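Local atomic coordinates of small ribosomal subunit protein bS6 (Thermotoga maritima, PDB entry 1VMB), a protein that probably binds 16S ribosomal RNA together with protein bS18, as a structural component of the small ribosomal subunit. Residues A[56-61]-A[79-84]; A[20-25]-A[107-112]; A[41-46]-A[94-99]. One frame throughout, in Å; residues are numbered along the deposited sequence.

Interaction 1 of 3, residues A[56-61]-A[79-84]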
loop_
_atom_site.group_PDB
_atom_site.type_symbol
_atom_site.label_atom_id
_atom_site.label_comp_id
_atom_site.label_asym_id
_atom_site.label_seq_id
_atom_site.Cartn_x
_atom_site.Cartn_y
_atom_site.Cartn_z
ATOM N N ASP A 56 -6.823 -6.913 4.849
ATOM C CA ASP A 56 -7.982 -7.558 4.215
ATOM C C ASP A 56 -7.691 -8.190 2.874
ATOM O O ASP A 56 -8.283 -9.219 2.525
ATOM C CB ASP A 56 -9.093 -6.538 4.034
ATOM C CG ASP A 56 -9.739 -6.185 5.338
ATOM O OD1 ASP A 56 -9.899 -7.095 6.180
ATOM O OD2 ASP A 56 -10.097 -5.028 5.601
ATOM N N LYS A 57 -6.767 -7.601 2.137
ATOM C CA LYS A 57 -6.452 -8.001 0.772
ATOM C C LYS A 57 -5.153 -7.362 0.320
ATOM O O LYS A 57 -4.913 -6.175 0.613
ATOM C CB LYS A 57 -7.558 -7.524 -0.173
ATOM C CG LYS A 57 -7.484 -8.115 -1.553
ATOM C CD LYS A 57 -8.619 -7.751 -2.443
ATOM C CE LYS A 57 -8.539 -8.509 -3.776
ATOM N NZ LYS A 57 -9.408 -7.862 -4.825
ATOM N N VAL A 58 -4.346 -8.150 -0.386
ATOM C CA VAL A 58 -3.109 -7.684 -1.026
ATOM C C VAL A 58 -3.320 -8.008 -2.514
ATOM O O VAL A 58 -3.582 -9.164 -2.872
ATOM C CB VAL A 58 -1.893 -8.382 -0.458
ATOM C CG1 VAL A 58 -0.647 -7.982 -1.197
ATOM C CG2 VAL A 58 -1.729 -8.066 1.058
ATOM N N GLU A 59 -3.323 -6.975 -3.358
ATOM C CA GLU A 59 -3.453 -7.158 -4.808
ATOM C C GLU A 59 -2.101 -6.868 -5.427
ATOM O O GLU A 59 -1.684 -5.700 -5.478
ATOM C CB GLU A 59 -4.480 -6.180 -5.438
ATOM C CG GLU A 59 -5.912 -6.363 -4.962
ATOM C CD GLU A 59 -6.942 -5.413 -5.604
ATOM O OE1 GLU A 59 -6.604 -4.273 -6.011
ATOM O OE2 GLU A 59 -8.130 -5.829 -5.659
ATOM N N ARG A 60 -1.434 -7.897 -5.903
ATOM C CA ARG A 60 -0.171 -7.737 -6.630
ATOM C C ARG A 60 -0.508 -7.485 -8.097
ATOM O O ARG A 60 -0.751 -8.422 -8.852
ATOM C CB ARG A 60 0.726 -8.963 -6.487
ATOM C CG ARG A 60 1.325 -9.094 -5.063
ATOM C CD ARG A 60 2.479 -8.164 -4.765
ATOM N NE ARG A 60 3.649 -8.495 -5.570
ATOM C CZ ARG A 60 4.109 -7.775 -6.589
ATOM N NH1 ARG A 60 3.512 -6.642 -6.965
ATOM N NH2 ARG A 60 5.179 -8.205 -7.269
ATOM N N MET A 61 -0.513 -6.209 -8.492
ATOM C CA MET A 61 -0.892 -5.840 -9.861
ATOM C C MET A 61 0.213 -6.075 -10.894
ATOM O O MET A 61 -0.061 -6.239 -12.092
ATOM C CB MET A 61 -1.363 -4.387 -9.906
ATOM C CG MET A 61 -2.557 -4.111 -9.047
ATOM S SD MET A 61 -2.904 -2.306 -9.083
ATOM C CE MET A 61 -4.689 -2.376 -8.871
ATOM N N THR A 79 1.448 -2.634 -6.266
ATOM C CA THR A 79 0.755 -3.407 -5.273
ATOM C C THR A 79 -0.230 -2.493 -4.580
ATOM O O THR A 79 0.106 -1.349 -4.348
ATOM C CB THR A 79 1.721 -3.937 -4.238
ATOM O OG1 THR A 79 2.750 -4.702 -4.856
ATOM C CG2 THR A 79 1.034 -4.861 -3.337
ATOM N N VAL A 80 -1.437 -3.004 -4.267
ATOM C CA VAL A 80 -2.367 -2.261 -3.382
ATOM C C VAL A 80 -2.691 -3.140 -2.189
ATOM O O VAL A 80 -2.953 -4.353 -2.385
ATOM C CB VAL A 80 -3.640 -1.896 -4.064
ATOM C CG1 VAL A 80 -4.447 -0.939 -3.170
ATOM C CG2 VAL A 80 -3.395 -1.226 -5.420
ATOM N N ILE A 81 -2.699 -2.582 -0.982
ATOM C CA ILE A 81 -3.024 -3.339 0.216
ATOM C C ILE A 81 -4.220 -2.650 0.831
ATOM O O ILE A 81 -4.146 -1.432 0.988
ATOM C CB ILE A 81 -1.859 -3.367 1.224
ATOM C CG1 ILE A 81 -0.686 -4.128 0.627
ATOM C CG2 ILE A 81 -2.287 -4.022 2.502
ATOM C CD1 ILE A 81 0.588 -4.047 1.476
ATOM N N TYR A 82 -5.264 -3.412 1.127
ATOM C CA TYR A 82 -6.451 -2.935 1.798
ATOM C C TYR A 82 -6.380 -3.383 3.223
ATOM O O TYR A 82 -6.171 -4.578 3.480
ATOM C CB TYR A 82 -7.700 -3.489 1.145
ATOM C CG TYR A 82 -7.809 -3.054 -0.312
ATOM C CD1 TYR A 82 -8.422 -1.868 -0.663
ATOM C CD2 TYR A 82 -7.223 -3.803 -1.303
ATOM C CE1 TYR A 82 -8.502 -1.454 -2.042
ATOM C CE2 TYR A 82 -7.307 -3.430 -2.676
ATOM C CZ TYR A 82 -7.937 -2.253 -3.027
ATOM O OH TYR A 82 -7.993 -1.889 -4.385
ATOM N N PHE A 83 -6.523 -2.438 4.144
ATOM C CA PHE A 83 -6.420 -2.770 5.569
ATOM C C PHE A 83 -7.351 -1.925 6.439
ATOM O O PHE A 83 -7.886 -0.913 6.014
ATOM C CB PHE A 83 -4.973 -2.651 6.074
ATOM C CG PHE A 83 -4.421 -1.250 6.051
ATOM C CD1 PHE A 83 -3.841 -0.761 4.909
ATOM C CD2 PHE A 83 -4.408 -0.450 7.196
ATOM C CE1 PHE A 83 -3.266 0.503 4.879
ATOM C CE2 PHE A 83 -3.835 0.842 7.149
ATOM C CZ PHE A 83 -3.295 1.309 5.997
ATOM N N ARG A 84 -7.510 -2.325 7.684
ATOM C CA ARG A 84 -8.378 -1.562 8.620
ATOM C C ARG A 84 -7.568 -1.317 9.879
ATOM O O ARG A 84 -6.774 -2.160 10.316
ATOM C CB ARG A 84 -9.717 -2.264 8.917
ATOM C CG ARG A 84 -9.668 -3.655 9.289
ATOM C CD ARG A 84 -11.025 -4.428 9.147
ATOM N NE ARG A 84 -11.676 -4.095 7.890
ATOM C CZ ARG A 84 -12.639 -4.810 7.333
ATOM N NH1 ARG A 84 -13.052 -5.954 7.893
ATOM N NH2 ARG A 84 -13.169 -4.407 6.187
#
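Glu59 and Val80 face each other as an antiparallel hydrogen-bonded pair: Glu59 N donates almost straight to Val80 O (2.8 Å, 176°), and Val80 N returns the bond to Glu59 O. Tyr82 N reaches Lys57 O at 2.8 Å. Tyr82 O takes two donors, Asp56 N (2.8 Å) and, weakly, Lys57 N. Two residues opposite one make a classic beta bulge in strand 54-66, an edge strand of the four-stranded antiparallel sheet of the ferredoxin-like fold (order 54-66, 73-85, 19-27, 103-110), laid against the inner strand 73-85. Among the polar side chains, Glu59 stretches its carboxylate to the edge of the Tyr82 ring, the two planes 83° apart, with OE1 3.2 Å from Tyr82 OH; its OE2 forms a salt bridge with Lys57 NZ that is unusually short and of doubtful exact geometry. Asp56 OD2 lies over one face of the Arg84 guanidinium, 2.9 Å from NE, so the attraction is one of charge without a directed N-H; the stronger partner of Arg84 is Glu118, which forms a salt bridge with NH2. The Arg60 chain doubles back (chi2 -77°), and NH1 makes a weak bond to Thr79 OG1, while Glu37 and Asp77 take its stronger salt bridges. The apolar contacts are between Val58 CG2 and Ile81 CG1 (4.1 Å) and, on the Glu59 face, between Met61 SD and Val80 CG2.

Interaction 2 of 3, residues A[20-25]-A[107-112]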
loop_
_atom_site.group_PDB
_atom_site.type_symbol
_atom_site.label_atom_id
_atom_site.label_comp_id
_atom_site.label_asym_id
_atom_site.label_seq_id
_atom_site.Cartn_x
_atom_site.Cartn_y
_atom_site.Cartn_z
ATOM N N ILE A 20 -11.244 1.989 7.182
ATOM C CA ILE A 20 -10.729 1.168 6.101
ATOM C C ILE A 20 -9.841 2.017 5.210
ATOM O O ILE A 20 -10.245 3.096 4.804
ATOM C CB ILE A 20 -11.924 0.557 5.247
ATOM C CG1 ILE A 20 -12.884 -0.274 6.093
ATOM C CG2 ILE A 20 -11.424 -0.279 4.065
ATOM C CD1 ILE A 20 -14.179 -0.643 5.395
ATOM N N TYR A 21 -8.656 1.505 4.897
ATOM C CA TYR A 21 -7.682 2.193 4.043
ATOM C C TYR A 21 -7.206 1.386 2.886
ATOM O O TYR A 21 -7.266 0.164 2.923
ATOM C CB TYR A 21 -6.458 2.513 4.904
ATOM C CG TYR A 21 -6.794 3.489 5.994
ATOM C CD1 TYR A 21 -7.262 3.035 7.245
ATOM C CD2 TYR A 21 -6.669 4.843 5.804
ATOM C CE1 TYR A 21 -7.591 3.923 8.260
ATOM C CE2 TYR A 21 -7.006 5.724 6.804
ATOM C CZ TYR A 21 -7.469 5.274 8.032
ATOM O OH TYR A 21 -7.820 6.192 9.031
ATOM N N GLU A 22 -6.826 2.088 1.810
ATOM C CA GLU A 22 -6.007 1.493 0.742
ATOM C C GLU A 22 -4.671 2.174 0.731
ATOM O O GLU A 22 -4.567 3.380 0.935
ATOM C CB GLU A 22 -6.689 1.536 -0.619
ATOM C CG GLU A 22 -6.803 2.921 -1.170
ATOM C CD GLU A 22 -7.310 2.983 -2.581
ATOM O OE1 GLU A 22 -8.162 2.156 -3.015
ATOM O OE2 GLU A 22 -6.823 3.891 -3.266
ATOM N N SER A 23 -3.636 1.385 0.455
ATOM C CA SER A 23 -2.314 1.951 0.187
ATOM C C SER A 23 -1.733 1.286 -1.010
ATOM O O SER A 23 -1.568 0.055 -1.024
ATOM C CB SER A 23 -1.355 1.769 1.383
ATOM O OG SER A 23 -0.187 2.564 1.206
ATOM N N MET A 24 -1.448 2.091 -2.041
ATOM C CA MET A 24 -0.873 1.605 -3.298
ATOM C C MET A 24 0.553 2.064 -3.280
ATOM O O MET A 24 0.828 3.257 -3.005
ATOM C CB MET A 24 -1.587 2.183 -4.530
ATOM C CG MET A 24 -1.053 1.639 -5.867
ATOM S SD MET A 24 -1.689 2.501 -7.314
ATOM C CE MET A 24 -0.324 3.615 -7.538
ATOM N N PHE A 25 1.473 1.155 -3.581
ATOM C CA PHE A 25 2.873 1.526 -3.690
ATOM C C PHE A 25 3.509 0.899 -4.941
ATOM O O PHE A 25 3.104 -0.206 -5.329
ATOM C CB PHE A 25 3.651 1.174 -2.429
ATOM C CG PHE A 25 3.596 -0.294 -2.039
ATOM C CD1 PHE A 25 2.515 -0.843 -1.330
ATOM C CD2 PHE A 25 4.640 -1.131 -2.337
ATOM C CE1 PHE A 25 2.509 -2.144 -1.002
ATOM C CE2 PHE A 25 4.621 -2.459 -2.007
ATOM C CZ PHE A 25 3.551 -2.975 -1.326
ATOM N N GLN A 107 0.649 5.991 -2.359
ATOM C CA GLN A 107 -0.479 6.825 -1.973
ATOM C C GLN A 107 -1.353 6.035 -1.025
ATOM O O GLN A 107 -1.631 4.867 -1.259
ATOM C CB GLN A 107 -1.216 7.249 -3.221
ATOM C CG GLN A 107 -1.507 6.102 -4.101
ATOM C CD GLN A 107 -1.830 6.501 -5.482
ATOM O OE1 GLN A 107 -1.083 7.270 -6.062
ATOM N NE2 GLN A 107 -2.907 5.925 -6.048
ATOM N N THR A 108 -1.863 6.703 0.008
ATOM C CA THR A 108 -2.664 6.052 0.974
ATOM C C THR A 108 -3.941 6.827 1.234
ATOM O O THR A 108 -3.895 8.035 1.523
ATOM C CB THR A 108 -1.865 5.933 2.268
ATOM O OG1 THR A 108 -0.660 5.143 2.038
ATOM C CG2 THR A 108 -2.704 5.206 3.324
ATOM N N PHE A 109 -5.064 6.140 1.144
ATOM C CA PHE A 109 -6.373 6.782 1.228
ATOM C C PHE A 109 -7.317 6.051 2.142
ATOM O O PHE A 109 -7.483 4.811 2.033
ATOM C CB PHE A 109 -7.077 6.863 -0.144
ATOM C CG PHE A 109 -6.283 7.569 -1.224
ATOM C CD1 PHE A 109 -6.266 8.963 -1.278
ATOM C CD2 PHE A 109 -5.653 6.869 -2.221
ATOM C CE1 PHE A 109 -5.564 9.621 -2.313
ATOM C CE2 PHE A 109 -4.962 7.527 -3.256
ATOM C CZ PHE A 109 -4.896 8.890 -3.247
ATOM N N ARG A 110 -8.045 6.828 2.921
ATOM C CA ARG A 110 -9.189 6.259 3.639
ATOM C C ARG A 110 -10.366 5.999 2.691
ATOM O O ARG A 110 -10.773 6.866 1.899
ATOM C CB ARG A 110 -9.641 7.127 4.786
ATOM C CG ARG A 110 -10.686 6.444 5.658
ATOM C CD ARG A 110 -10.875 7.191 6.944
ATOM N NE ARG A 110 -12.116 6.834 7.609
ATOM C CZ ARG A 110 -12.664 7.571 8.548
ATOM N NH1 ARG A 110 -12.108 8.708 8.940
ATOM N NH2 ARG A 110 -13.835 7.210 9.081
ATOM N N ARG A 111 -10.862 4.775 2.742
ATOM C CA ARG A 111 -11.918 4.345 1.845
ATOM C C ARG A 111 -13.280 4.507 2.502
ATOM O O ARG A 111 -13.929 3.533 2.910
ATOM C CB ARG A 111 -11.682 2.910 1.403
ATOM C CG ARG A 111 -10.463 2.768 0.435
ATOM C CD ARG A 111 -10.710 3.396 -0.954
ATOM N NE ARG A 111 -11.868 2.799 -1.610
ATOM C CZ ARG A 111 -11.847 1.764 -2.465
ATOM N NH1 ARG A 111 -10.709 1.236 -2.910
ATOM N NH2 ARG A 111 -12.986 1.312 -2.956
ATOM N N PHE A 112 -13.742 5.758 2.579
ATOM C CA PHE A 112 -15.056 6.050 3.106
ATOM C C PHE A 112 -16.159 5.265 2.388
ATOM O O PHE A 112 -17.158 4.926 2.979
ATOM C CB PHE A 112 -15.361 7.558 3.059
ATOM C CG PHE A 112 -14.450 8.399 3.924
ATOM C CD1 PHE A 112 -14.766 8.643 5.267
ATOM C CD2 PHE A 112 -13.302 8.973 3.383
ATOM C CE1 PHE A 112 -13.899 9.389 6.060
ATOM C CE2 PHE A 112 -12.447 9.757 4.156
ATOM C CZ PHE A 112 -12.749 9.958 5.509
HETATM O O HOH W 1 -4.946 4.155 -5.192
#
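Glu22 and Phe109 exchange both backbone bonds, Glu22 N to Phe109 O and Phe109 N to Glu22 O, each 2.8 Å. Met24 and Gln107 do the same, and Arg111 N closes the ladder on Ile20 O (2.7 Å), just where Arg111 takes the N-cap position of the next helix. In the conformer given, both oxygens of the Glu22 carboxylate have partners. OE1 accepts from Arg111 NH1 at 2.7 Å, met on the anti side and 30° out of the carboxylate plane. OE2 accepts a hydrogen bond from a water that in turn accepts one from Gln107 NE2, bridging the strands; Gln107 OE1 is held by Arg105. The curl of the Arg111 chain brings NH1 back to Glu22, whose OE1 lies at the edge of the guanidinium, the two planes 81° apart; Arg111 NE goes to Asp113. On the other face Ser23 OG and Thr108 OG1 share a hydrogen bond of 2.8 Å, and Ser23 OG is bonded to Tyr97 OH as well. Arg110 CG lies over one face of the Tyr21 ring, and Arg110 CB is 3.6 Å from Tyr21 CE2; Arg110 NE reaches Glu115. Strand 103-110 thus borders the sheet beside strand 19-27, whose other flank is strand 73-85; helix 91-98 covers Ser23 and Thr108, and helix 112-122 packs on Ile20.

Interaction 3 of 3, residues A[41-46]-A[94-99]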
loop_
_atom_site.group_PDB
_atom_site.type_symbol
_atom_site.label_atom_id
_atom_site.label_comp_id
_atom_site.label_asym_id
_atom_site.label_seq_id
_atom_site.Cartn_x
_atom_site.Cartn_y
_atom_site.Cartn_z
ATOM N N GLU A 41 6.373 -7.870 1.499
ATOM C CA GLU A 41 6.285 -8.521 2.818
ATOM C C GLU A 41 6.643 -7.519 3.918
ATOM O O GLU A 41 5.997 -7.526 4.986
ATOM C CB GLU A 41 7.112 -9.765 2.818
ATOM C CG GLU A 41 6.619 -10.874 1.882
ATOM C CD GLU A 41 5.175 -11.293 2.160
ATOM O OE1 GLU A 41 4.786 -11.423 3.344
ATOM O OE2 GLU A 41 4.401 -11.463 1.180
ATOM N N ARG A 42 7.595 -6.620 3.656
ATOM C CA ARG A 42 7.977 -5.640 4.663
ATOM C C ARG A 42 6.836 -4.660 4.881
ATOM O O ARG A 42 6.509 -4.330 6.025
ATOM C CB ARG A 42 9.224 -4.883 4.260
ATOM C CG ARG A 42 10.429 -5.751 4.269
ATOM C CD ARG A 42 11.664 -4.915 3.974
ATOM N NE ARG A 42 12.900 -5.695 3.988
ATOM C CZ ARG A 42 13.446 -6.124 2.865
ATOM N NH1 ARG A 42 12.851 -5.856 1.674
ATOM N NH2 ARG A 42 14.557 -6.804 2.884
ATOM N N VAL A 43 6.204 -4.224 3.787
ATOM C CA VAL A 43 5.043 -3.329 3.941
ATOM C C VAL A 43 3.946 -3.991 4.761
ATOM O O VAL A 43 3.374 -3.342 5.652
ATOM C CB VAL A 43 4.552 -2.759 2.564
ATOM C CG1 VAL A 43 3.303 -1.972 2.744
ATOM C CG2 VAL A 43 5.618 -1.868 1.885
ATOM N N LYS A 44 3.616 -5.240 4.465
ATOM C CA LYS A 44 2.599 -5.965 5.232
ATOM C C LYS A 44 2.953 -5.936 6.697
ATOM O O LYS A 44 2.098 -5.702 7.518
ATOM C CB LYS A 44 2.451 -7.407 4.777
ATOM C CG LYS A 44 1.787 -7.477 3.419
ATOM C CD LYS A 44 2.124 -8.757 2.668
ATOM C CE LYS A 44 1.605 -9.946 3.362
ATOM N NZ LYS A 44 1.703 -11.279 2.589
ATOM N N LYS A 45 4.206 -6.257 7.031
ATOM C CA LYS A 45 4.625 -6.289 8.426
ATOM C C LYS A 45 4.576 -4.914 9.104
ATOM O O LYS A 45 4.207 -4.780 10.308
ATOM C CB LYS A 45 6.031 -6.879 8.530
ATOM C CG LYS A 45 6.061 -8.427 8.435
ATOM C CD LYS A 45 5.345 -9.057 9.585
ATOM C CE LYS A 45 5.502 -10.510 9.586
ATOM N NZ LYS A 45 5.005 -11.137 10.849
ATOM N N ILE A 46 4.899 -3.868 8.363
ATOM C CA ILE A 46 4.750 -2.504 8.902
ATOM C C ILE A 46 3.270 -2.202 9.265
ATOM O O ILE A 46 2.978 -1.671 10.354
ATOM C CB ILE A 46 5.272 -1.444 7.931
ATOM C CG1 ILE A 46 6.795 -1.578 7.783
ATOM C CG2 ILE A 46 4.881 -0.063 8.384
ATOM C CD1 ILE A 46 7.547 -1.176 8.954
ATOM N N GLU A 94 3.581 5.666 6.385
ATOM C CA GLU A 94 4.151 6.761 5.640
ATOM C C GLU A 94 5.634 6.888 5.834
ATOM O O GLU A 94 6.410 7.064 4.870
ATOM C CB GLU A 94 3.437 8.026 6.074
ATOM C CG GLU A 94 4.003 9.281 5.465
ATOM C CD GLU A 94 3.671 9.477 4.003
ATOM O OE1 GLU A 94 2.772 8.782 3.477
ATOM O OE2 GLU A 94 4.327 10.378 3.408
ATOM N N ASN A 95 6.062 6.773 7.085
ATOM C CA ASN A 95 7.498 6.864 7.417
ATOM C C ASN A 95 8.325 5.725 6.847
ATOM O O ASN A 95 9.469 5.945 6.424
ATOM C CB ASN A 95 7.689 7.006 8.912
ATOM C CG ASN A 95 7.282 8.379 9.404
ATOM O OD1 ASN A 95 7.003 9.283 8.611
ATOM N ND2 ASN A 95 7.245 8.541 10.702
ATOM N N PHE A 96 7.798 4.507 6.793
ATOM C CA PHE A 96 8.486 3.403 6.068
ATOM C C PHE A 96 8.705 3.789 4.603
ATOM O O PHE A 96 9.797 3.682 4.055
ATOM C CB PHE A 96 7.691 2.078 6.134
ATOM C CG PHE A 96 8.332 0.989 5.331
ATOM C CD1 PHE A 96 9.405 0.378 5.832
ATOM C CD2 PHE A 96 7.838 0.636 4.074
ATOM C CE1 PHE A 96 10.045 -0.620 5.094
ATOM C CE2 PHE A 96 8.510 -0.341 3.305
ATOM C CZ PHE A 96 9.600 -0.940 3.861
ATOM N N TYR A 97 7.645 4.235 3.955
ATOM C CA TYR A 97 7.792 4.635 2.539
ATOM C C TYR A 97 8.837 5.742 2.350
ATOM O O TYR A 97 9.682 5.668 1.431
ATOM C CB TYR A 97 6.438 5.116 1.993
ATOM C CG TYR A 97 5.343 4.094 1.814
ATOM C CD1 TYR A 97 5.578 2.844 1.249
ATOM C CD2 TYR A 97 4.018 4.426 2.096
ATOM C CE1 TYR A 97 4.571 1.908 1.036
ATOM C CE2 TYR A 97 2.983 3.488 1.854
ATOM C CZ TYR A 97 3.265 2.245 1.353
ATOM O OH TYR A 97 2.259 1.387 1.095
ATOM N N ARG A 98 8.825 6.758 3.230
ATOM C CA ARG A 98 9.741 7.866 3.143
ATOM C C ARG A 98 11.218 7.454 3.139
ATOM O O ARG A 98 12.057 8.172 2.594
ATOM C CB ARG A 98 9.476 8.841 4.259
ATOM C CG ARG A 98 8.243 9.603 4.049
ATOM C CD ARG A 98 7.972 10.626 5.119
ATOM N NE ARG A 98 6.674 11.235 4.880
ATOM C CZ ARG A 98 6.300 12.416 5.342
ATOM N NH1 ARG A 98 7.127 13.219 6.014
ATOM N NH2 ARG A 98 5.063 12.840 5.105
ATOM N N VAL A 99 11.538 6.308 3.739
ATOM C CA VAL A 99 12.957 5.868 3.872
ATOM C C VAL A 99 13.385 4.784 2.908
ATOM O O VAL A 99 14.510 4.334 2.981
ATOM C CB VAL A 99 13.293 5.456 5.332
ATOM C CG1 VAL A 99 13.001 6.635 6.300
ATOM C CG2 VAL A 99 12.488 4.164 5.780
#
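Phe96 projects from its helix into the groove between Arg42, Val43 and Ile46, one residue meeting three on the facing helix. With CG anti to the backbone N (chi1 176°), its ring reaches straight across the gap between the helices. Ile46 sits over one face of that ring: CG1 lies 4.2 Å from the ring centroid and 28° off the normal, a CH-pi contact, with CD1 alongside at 4.0 Å from Phe96 CD1. Val43 comes in further along the ring, crossing Phe96 at about a right angle, its CG2 3.6 Å from Phe96 CE2. The same methyl touches Tyr97 CE1, and thus both aromatic rings, while CG1 of Val43 lies 3.9 Å from Tyr97 OH. At the outer end the Arg42 CB carbon approaches Phe96 CZ, and the rest of that chain runs on, extended. No hydrogen bond joins the segments. The axes of the two short helical segments come within 10.6 Å of each other at 150°, roughly antiparallel, and the gap is bridged by Phe96, Ile46 and Val43. Both helices cover one face of the ferredoxin-like sheet: Val43 rests on Ile81 of strand 73-85 and on Ile103 of strand 103-110, Phe96 also touches Ile103, and Tyr97 stacks on Trp106.

From the N terminus, strand 19-27 leads into helix 33-51, then strands 54-66 and 73-85, helix 91-98 and strand 103-110, a beta-alpha-beta-beta-alpha-beta order followed by helix 112-122. Interaction 2 joins the first strand to the last and closes the widest loop. Interaction 3 closes a shorter loop within it, helix to helix, and interaction 1 a still shorter one within that, between two neighbouring long strands; none cross. Interactions 1 and 2 meet where strands 73-85 and 19-27 pair, through Phe83 O to Tyr21 N and Ile81 N to Ser23 O. Interaction 3 packs on both, by Val43 against Ile81 and Phe25, tying the helical layer to the sheet.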